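Local coordinates for aminotransferase class-III (Sphaerobacter thermophilus DSM 20745, PDB 6K8H), which belongs to the class-III aminotransferase family of fold-type I pyridoxal-phosphate-dependent proteins and is modelled as a two-chain assembly, at residues D93-F97 against F318-V323; L118-T124 against G291-A297; R351-E355 against V367-G371. One frame throughout, in Å; residues are numbered along the deposited sequence.

Contact 1 (D93-F97 against F318-V323)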
loop_
_atom_site.group_PDB
_atom_site.type_symbol
_atom_site.label_atom_id
_atom_site.label_comp_id
_atom_site.label_asym_id
_atom_site.label_seq_id
_atom_site.Cartn_x
_atom_site.Cartn_y
_atom_site.Cartn_z
ATOM N N ASP B 93 -13.014 -18.335 -7.898
ATOM C CA ASP B 93 -13.896 -17.269 -8.370
ATOM C C ASP B 93 -13.154 -16.091 -8.990
ATOM O O ASP B 93 -13.781 -15.275 -9.667
ATOM C CB ASP B 93 -14.764 -16.739 -7.217
ATOM C CG ASP B 93 -15.916 -17.668 -6.868
ATOM O OD1 ASP B 93 -16.142 -18.651 -7.608
ATOM O OD2 ASP B 93 -16.601 -17.408 -5.849
ATOM N N GLY B 94 -11.862 -15.961 -8.744
ATOM C CA GLY B 94 -11.062 -14.828 -9.159
ATOM C C GLY B 94 -10.619 -14.017 -7.952
ATOM O O GLY B 94 -11.278 -14.007 -6.903
ATOM N N VAL B 95 -9.489 -13.324 -8.098
ATOM C CA VAL B 95 -8.823 -12.702 -6.956
ATOM C C VAL B 95 -8.962 -11.186 -6.919
ATOM O O VAL B 95 -8.678 -10.587 -5.867
ATOM C CB VAL B 95 -7.333 -13.102 -6.891
ATOM C CG1 VAL B 95 -7.211 -14.599 -6.936
ATOM C CG2 VAL B 95 -6.555 -12.491 -8.039
ATOM N N ALA B 96 -9.411 -10.550 -8.003
ATOM C CA ALA B 96 -9.569 -9.101 -8.038
ATOM C C ALA B 96 -10.485 -8.718 -9.199
ATOM O O ALA B 96 -10.452 -9.341 -10.261
ATOM C CB ALA B 96 -8.219 -8.393 -8.165
ATOM N N PHE B 97 -11.286 -7.673 -8.992
ATOM C CA PHE B 97 -12.295 -7.247 -9.956
ATOM C C PHE B 97 -12.364 -5.732 -9.977
ATOM O O PHE B 97 -12.147 -5.079 -8.954
ATOM C CB PHE B 97 -13.700 -7.785 -9.608
ATOM C CG PHE B 97 -13.757 -9.275 -9.488
ATOM C CD1 PHE B 97 -13.994 -10.062 -10.603
ATOM C CD2 PHE B 97 -13.545 -9.893 -8.268
ATOM C CE1 PHE B 97 -14.035 -11.441 -10.503
ATOM C CE2 PHE B 97 -13.584 -11.270 -8.165
ATOM C CZ PHE B 97 -13.825 -12.042 -9.293
ATOM N N PHE B 318 -6.040 -2.637 -5.796
ATOM C CA PHE B 318 -6.273 -3.853 -4.975
ATOM C C PHE B 318 -7.105 -3.564 -3.722
ATOM O O PHE B 318 -7.233 -4.473 -2.897
ATOM C CB PHE B 318 -4.956 -4.591 -4.751
ATOM C CG PHE B 318 -4.434 -5.164 -6.040
ATOM C CD1 PHE B 318 -5.069 -6.239 -6.636
ATOM C CD2 PHE B 318 -3.370 -4.580 -6.701
ATOM C CE1 PHE B 318 -4.621 -6.755 -7.839
ATOM C CE2 PHE B 318 -2.916 -5.102 -7.901
ATOM C CZ PHE B 318 -3.539 -6.187 -8.463
ATOM N N ASN B 319 -7.670 -2.362 -3.612
ATOM C CA ASN B 319 -8.498 -2.076 -2.417
ATOM C C ASN B 319 -9.642 -3.092 -2.374
ATOM O O ASN B 319 -10.312 -3.269 -3.390
ATOM C CB ASN B 319 -9.171 -0.700 -2.483
ATOM C CG ASN B 319 -8.216 0.474 -2.453
ATOM O OD1 ASN B 319 -7.011 0.295 -2.427
ATOM N ND2 ASN B 319 -8.758 1.677 -2.437
ATOM N N ALA B 320 -9.827 -3.718 -1.216
ATOM C CA ALA B 320 -10.955 -4.620 -0.979
ATOM C C ALA B 320 -10.972 -5.786 -1.972
ATOM O O ALA B 320 -12.033 -6.311 -2.307
ATOM C CB ALA B 320 -12.291 -3.866 -1.007
ATOM N N ASN B 321 -9.800 -6.220 -2.433
ATOM C CA ASN B 321 -9.767 -7.395 -3.285
ATOM C C ASN B 321 -10.335 -8.587 -2.512
ATOM O O ASN B 321 -10.219 -8.656 -1.285
ATOM C CB ASN B 321 -8.348 -7.678 -3.767
ATOM C CG ASN B 321 -7.464 -8.241 -2.674
ATOM O OD1 ASN B 321 -7.456 -9.448 -2.433
ATOM N ND2 ASN B 321 -6.717 -7.368 -2.001
ATOM N N PRO B 322 -11.023 -9.501 -3.195
ATOM C CA PRO B 322 -11.742 -10.559 -2.464
ATOM C C PRO B 322 -10.836 -11.512 -1.699
ATOM O O PRO B 322 -11.270 -12.076 -0.692
ATOM C CB PRO B 322 -12.514 -11.285 -3.573
ATOM C CG PRO B 322 -12.702 -10.231 -4.635
ATOM C CD PRO B 322 -11.434 -9.416 -4.604
ATOM N N VAL B 323 -9.595 -11.724 -2.120
ATOM C CA VAL B 323 -8.746 -12.613 -1.339
ATOM C C VAL B 323 -8.497 -12.023 0.045
ATOM O O VAL B 323 -8.719 -12.686 1.063
ATOM C CB VAL B 323 -7.437 -12.918 -2.082
ATOM C CG1 VAL B 323 -6.519 -13.705 -1.171
ATOM C CG2 VAL B 323 -7.753 -13.709 -3.340
#
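P322 and V323, at the start of helix 322-334, pack against V95, A96 and F97 in the loop that follows helix 81-91, and N321 is the N-cap of that helix. Three apolar pairs carry the contact. V95 and V323 lie side by side and point the same way, CB of V95 being 3.6 Å from CG2 of V323. The proline ring meets the edge of the F97 ring close to its plane, with CG of P322 3.7 Å from CD2 of F97. The F318 ring likewise offers its edge, CE1 standing 4.0 Å from CB of A96. The second subunit also borders the contact: the F97 ring meets the H78 ring of that chain.

No hydrogen bond crosses between the segments; those of N321 stay on its own side. A type II turn from F318 to N321 makes O of F318 the acceptor of two bonds, from N and from ND2 of N321. OD1 of N321 caps N of T324. With CG of N321 between its backbone N and carbonyl carbon (chi1 73°), the amide lies where ND2 and OD1 can make these bonds, which hold it. Across the contact, O of V95 comes to 3.2 Å from CD of P322.

Contact 2 (L118-T124 against G291-A297)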
loop_
_atom_site.group_PDB
_atom_site.type_symbol
_atom_site.label_atom_id
_atom_site.label_comp_id
_atom_site.label_asym_id
_atom_site.label_seq_id
_atom_site.Cartn_x
_atom_site.Cartn_y
_atom_site.Cartn_z
ATOM N N LEU B 118 -16.418 2.748 14.879
ATOM C CA LEU B 118 -16.473 2.478 13.443
ATOM C C LEU B 118 -17.927 2.425 12.997
ATOM O O LEU B 118 -18.629 1.434 13.225
ATOM C CB LEU B 118 -15.750 1.182 13.101
ATOM C CG LEU B 118 -14.260 1.118 13.431
ATOM C CD1 LEU B 118 -13.668 -0.216 12.992
ATOM C CD2 LEU B 118 -13.532 2.286 12.797
ATOM N N GLN B 119 -18.374 3.498 12.350
ATOM C CA GLN B 119 -19.663 3.527 11.675
ATOM C C GLN B 119 -19.526 3.164 10.203
ATOM O O GLN B 119 -20.383 2.456 9.660
ATOM C CB GLN B 119 -20.296 4.921 11.800
ATOM C CG GLN B 119 -20.310 5.491 13.208
ATOM C CD GLN B 119 -21.189 6.725 13.318
ATOM O OE1 GLN B 119 -21.021 7.697 12.570
ATOM N NE2 GLN B 119 -22.151 6.684 14.239
ATOM N N GLN B 120 -18.460 3.638 9.551
ATOM C CA GLN B 120 -18.149 3.247 8.181
ATOM C C GLN B 120 -16.647 3.045 8.037
ATOM O O GLN B 120 -15.857 3.636 8.779
ATOM C CB GLN B 120 -18.614 4.298 7.157
ATOM C CG GLN B 120 -20.131 4.522 7.131
ATOM C CD GLN B 120 -20.532 5.692 6.263
ATOM O OE1 GLN B 120 -19.749 6.612 6.040
ATOM N NE2 GLN B 120 -21.758 5.662 5.765
ATOM N N VAL B 121 -16.258 2.202 7.073
ATOM C CA VAL B 121 -14.853 1.921 6.799
ATOM C C VAL B 121 -14.604 1.968 5.297
ATOM O O VAL B 121 -15.532 1.918 4.486
ATOM C CB VAL B 121 -14.384 0.554 7.369
ATOM C CG1 VAL B 121 -14.747 0.421 8.837
ATOM C CG2 VAL B 121 -14.968 -0.593 6.563
ATOM N N ARG B 122 -13.320 2.099 4.947
ATOM C CA ARG B 122 -12.773 1.888 3.610
ATOM C C ARG B 122 -11.483 1.086 3.746
ATOM O O ARG B 122 -10.714 1.296 4.690
ATOM C CB ARG B 122 -12.470 3.213 2.893
ATOM C CG ARG B 122 -13.689 3.992 2.436
ATOM C CD ARG B 122 -13.289 5.293 1.776
ATOM N NE ARG B 122 -12.886 5.156 0.371
ATOM C CZ ARG B 122 -13.721 5.246 -0.665
ATOM N NH1 ARG B 122 -15.010 5.454 -0.464
ATOM N NH2 ARG B 122 -13.273 5.137 -1.911
ATOM N N PHE B 123 -11.232 0.192 2.790
ATOM C CA PHE B 123 -10.050 -0.658 2.815
ATOM C C PHE B 123 -8.959 -0.096 1.909
ATOM O O PHE B 123 -9.237 0.504 0.861
ATOM C CB PHE B 123 -10.402 -2.087 2.395
ATOM C CG PHE B 123 -11.405 -2.733 3.299
ATOM C CD1 PHE B 123 -11.002 -3.287 4.503
ATOM C CD2 PHE B 123 -12.750 -2.735 2.976
ATOM C CE1 PHE B 123 -11.921 -3.858 5.360
ATOM C CE2 PHE B 123 -13.681 -3.306 3.833
ATOM C CZ PHE B 123 -13.267 -3.863 5.027
ATOM N N THR B 124 -7.712 -0.275 2.347
ATOM C CA THR B 124 -6.520 0.115 1.611
ATOM C C THR B 124 -5.621 -1.111 1.491
ATOM O O THR B 124 -6.021 -2.210 1.892
ATOM C CB THR B 124 -5.788 1.246 2.329
ATOM O OG1 THR B 124 -5.271 0.741 3.563
ATOM C CG2 THR B 124 -6.737 2.427 2.620
ATOM N N GLY B 291 -5.127 -2.679 4.655
ATOM C CA GLY B 291 -5.271 -1.630 5.645
ATOM C C GLY B 291 -6.720 -1.195 5.635
ATOM O O GLY B 291 -7.514 -1.619 4.793
ATOM N N ALA B 292 -7.062 -0.324 6.570
ATOM C CA ALA B 292 -8.429 0.176 6.596
ATOM C C ALA B 292 -8.452 1.460 7.391
ATOM O O ALA B 292 -7.717 1.606 8.361
ATOM C CB ALA B 292 -9.409 -0.840 7.213
ATOM N N VAL B 293 -9.298 2.385 6.971
ATOM C CA VAL B 293 -9.562 3.601 7.716
ATOM C C VAL B 293 -11.061 3.639 7.966
ATOM O O VAL B 293 -11.851 3.393 7.050
ATOM C CB VAL B 293 -9.067 4.849 6.953
ATOM C CG1 VAL B 293 -9.514 4.799 5.500
ATOM C CG2 VAL B 293 -9.553 6.109 7.614
ATOM N N GLY B 294 -11.454 3.882 9.214
ATOM C CA GLY B 294 -12.873 3.927 9.505
ATOM C C GLY B 294 -13.152 4.898 10.627
ATOM O O GLY B 294 -12.249 5.351 11.331
ATOM N N GLY B 295 -14.433 5.194 10.799
ATOM C CA GLY B 295 -14.831 6.070 11.886
ATOM C C GLY B 295 -16.261 6.540 11.727
ATOM O O GLY B 295 -17.113 5.827 11.175
ATOM N N SER B 296 -16.525 7.728 12.274
ATOM C CA SER B 296 -17.849 8.322 12.177
ATOM C C SER B 296 -18.240 8.521 10.718
ATOM O O SER B 296 -17.399 8.858 9.869
ATOM C CB SER B 296 -17.908 9.632 12.934
ATOM O OG SER B 296 -17.083 10.620 12.334
ATOM N N ALA B 297 -19.535 8.291 10.431
ATOM C CA ALA B 297 -20.070 8.636 9.112
ATOM C C ALA B 297 -19.859 10.110 8.795
ATOM O O ALA B 297 -19.616 10.472 7.637
ATOM C CB ALA B 297 -21.546 8.280 9.043
HETATM O O HOH W 1 -20.322 9.103 5.388
#
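Q119 reaches along the end of segment 291-297, where its amide takes the backbone of A297: N of A297 donates to OE1 of Q119 at 2.7 Å, in the carbonyl plane and on a lone pair. With CG anti to the carbonyl carbon (chi1 -49°) and the chain extended beyond it, the side chain runs past O of G295 and CA of S296 to get there. Q120 shares that extended form but rises from the face it shares with R122 and T124; a water donates to its OE1 and to O of A297.

On the same face, the R122 side chain leads away to H314 and to N34 of the second subunit, while OG1 of T124 lies 3.2 Å from CA of G291 and bonds to O of S126. On the opposite face, CD1 of F123 touches CB of A292 at 4.0 Å. CD2 of L118 lies 3.4 Å from C of G294, close against the bare glycine backbone.

Backbone pairs join R122 with V293 and T124 with G291. Q119 and Q120 both donate to O of G295, a classic beta bulge where edge strand 120-124 begins, antiparallel to 291-295, in the large mixed sheet of this aminotransferase fold.

Contact 3 (R351-E355 against V367-G371)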
loop_
_atom_site.group_PDB
_atom_site.type_symbol
_atom_site.label_atom_id
_atom_site.label_comp_id
_atom_site.label_asym_id
_atom_site.label_seq_id
_atom_site.Cartn_x
_atom_site.Cartn_y
_atom_site.Cartn_z
ATOM N N ARG B 351 4.215 -13.011 30.766
ATOM C CA ARG B 351 4.802 -11.818 31.375
ATOM C C ARG B 351 5.212 -12.083 32.821
ATOM O O ARG B 351 6.304 -11.682 33.251
ATOM C CB ARG B 351 3.817 -10.650 31.284
ATOM C CG ARG B 351 3.702 -10.069 29.877
ATOM C CD ARG B 351 3.012 -8.712 29.889
ATOM N NE ARG B 351 1.673 -8.819 30.463
ATOM C CZ ARG B 351 0.594 -9.136 29.762
ATOM N NH1 ARG B 351 0.685 -9.362 28.441
ATOM N NH2 ARG B 351 -0.575 -9.215 30.384
ATOM N N ALA B 352 4.368 -12.789 33.574
ATOM C CA ALA B 352 4.716 -13.129 34.953
ATOM C C ALA B 352 5.915 -14.069 35.009
ATOM O O ALA B 352 6.795 -13.914 35.872
ATOM C CB ALA B 352 3.513 -13.753 35.663
ATOM N N GLY B 353 5.976 -15.044 34.097
ATOM C CA GLY B 353 7.119 -15.941 34.078
ATOM C C GLY B 353 8.423 -15.209 33.818
ATOM O O GLY B 353 9.445 -15.486 34.460
ATOM N N VAL B 354 8.401 -14.252 32.885
ATOM C CA VAL B 354 9.604 -13.481 32.591
ATOM C C VAL B 354 10.000 -12.617 33.786
ATOM O O VAL B 354 11.193 -12.474 34.102
ATOM C CB VAL B 354 9.396 -12.626 31.327
ATOM C CG1 VAL B 354 10.529 -11.631 31.179
ATOM C CG2 VAL B 354 9.287 -13.518 30.096
ATOM N N GLU B 355 9.021 -12.008 34.458
ATOM C CA GLU B 355 9.351 -11.210 35.637
ATOM C C GLU B 355 9.991 -12.079 36.709
ATOM O O GLU B 355 10.939 -11.656 37.380
ATOM C CB GLU B 355 8.105 -10.515 36.190
ATOM C CG GLU B 355 7.612 -9.344 35.352
ATOM C CD GLU B 355 6.214 -8.888 35.754
ATOM O OE1 GLU B 355 5.567 -9.597 36.563
ATOM O OE2 GLU B 355 5.755 -7.836 35.251
ATOM N N VAL B 367 8.356 -5.995 32.504
ATOM C CA VAL B 367 7.652 -6.482 31.330
ATOM C C VAL B 367 6.358 -5.700 31.215
ATOM O O VAL B 367 5.559 -5.677 32.161
ATOM C CB VAL B 367 7.371 -7.992 31.387
ATOM C CG1 VAL B 367 6.874 -8.465 30.031
ATOM C CG2 VAL B 367 8.628 -8.758 31.787
ATOM N N THR B 368 6.154 -5.059 30.067
ATOM C CA THR B 368 4.887 -4.406 29.775
ATOM C C THR B 368 4.109 -5.266 28.789
ATOM O O THR B 368 4.663 -6.156 28.142
ATOM C CB THR B 368 5.085 -2.992 29.202
ATOM O OG1 THR B 368 5.849 -3.047 27.986
ATOM C CG2 THR B 368 5.778 -2.100 30.211
ATOM N N GLY B 369 2.819 -4.989 28.671
ATOM C CA GLY B 369 2.030 -5.678 27.669
ATOM C C GLY B 369 0.560 -5.673 28.008
ATOM O O GLY B 369 0.139 -5.288 29.095
ATOM N N TYR B 370 -0.221 -6.129 27.034
ATOM C CA TYR B 370 -1.670 -6.196 27.167
ATOM C C TYR B 370 -2.190 -7.237 26.184
ATOM O O TYR B 370 -1.670 -7.353 25.071
ATOM C CB TYR B 370 -2.333 -4.834 26.907
ATOM C CG TYR B 370 -3.794 -4.853 27.303
ATOM C CD1 TYR B 370 -4.762 -5.370 26.446
ATOM C CD2 TYR B 370 -4.196 -4.409 28.557
ATOM C CE1 TYR B 370 -6.089 -5.425 26.822
ATOM C CE2 TYR B 370 -5.523 -4.455 28.943
ATOM C CZ TYR B 370 -6.459 -4.968 28.077
ATOM O OH TYR B 370 -7.771 -5.020 28.466
ATOM N N GLY B 371 -3.212 -7.985 26.591
ATOM C CA GLY B 371 -3.698 -9.053 25.732
ATOM C C GLY B 371 -2.539 -9.952 25.329
ATOM O O GLY B 371 -1.757 -10.400 26.174
HETATM O O HOH W 2 -2.968 -10.422 29.050
HETATM O O HOH W 3 3.518 -7.363 33.550
#
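V367 points toward helix 337-361 and divides its two methyl groups between three helix side chains. CG2 meets CG1 of V354 at 3.5 Å, a tight carbon pair in which the two valines cross at about a right angle. The same methyl group also touches CG of E355, whose chain runs obliquely past it. CG1, anti to the backbone N of V367 (chi1 -170°), turns to the aliphatic part of R351 and lies 3.6 Å from its CG.

Beyond V367, R351 continues along the strand toward G371. Its CD passes O of T368 at 3.5 Å, and a bend at chi3 (-59°) lays the guanidinium over the backbone of G369, whose C lies 3.7 Å above the guanidinium plane, offset toward the rim. G369 has no side chain at the point where CD of R351 passes. At the edge of the group, in its plane, is O of G371, to which NH1 gives a weak hydrogen bond of 3.5 Å; a water accepts from NH2 and donates to the same oxygen.

A second water, also near the guanidinium plane at its edge, donates to OE2 of E355 and to O of V367. The charged ends thus reach carbonyl oxygens of V367 and, just past the strand, of G371. Apolar packing round V367 probably carries this surface join, while one weak bond and two waters probably add little directional grip.

In the fold
From the N terminus the chain first passes 93-97, after helix 81-91, and then edge strand 120-124. It runs on through the other strands of the large mixed sheet to 291-295, where contact 2 closes, and then to 318-323, where contact 1 closes; the smaller loop of contact 2 thus lies within the larger one. The two touch, CG of N319 lying 3.5 Å from O of F123, and both also meet the second subunit. Helices 322-334 and 337-361 then follow, and contact 3 closes a short loop in series. It ties the latter helix to the three-stranded sheet on the opposite side of the chain's centre from contacts 1 and 2, its nearest atoms about 17 Å from those of contact 2.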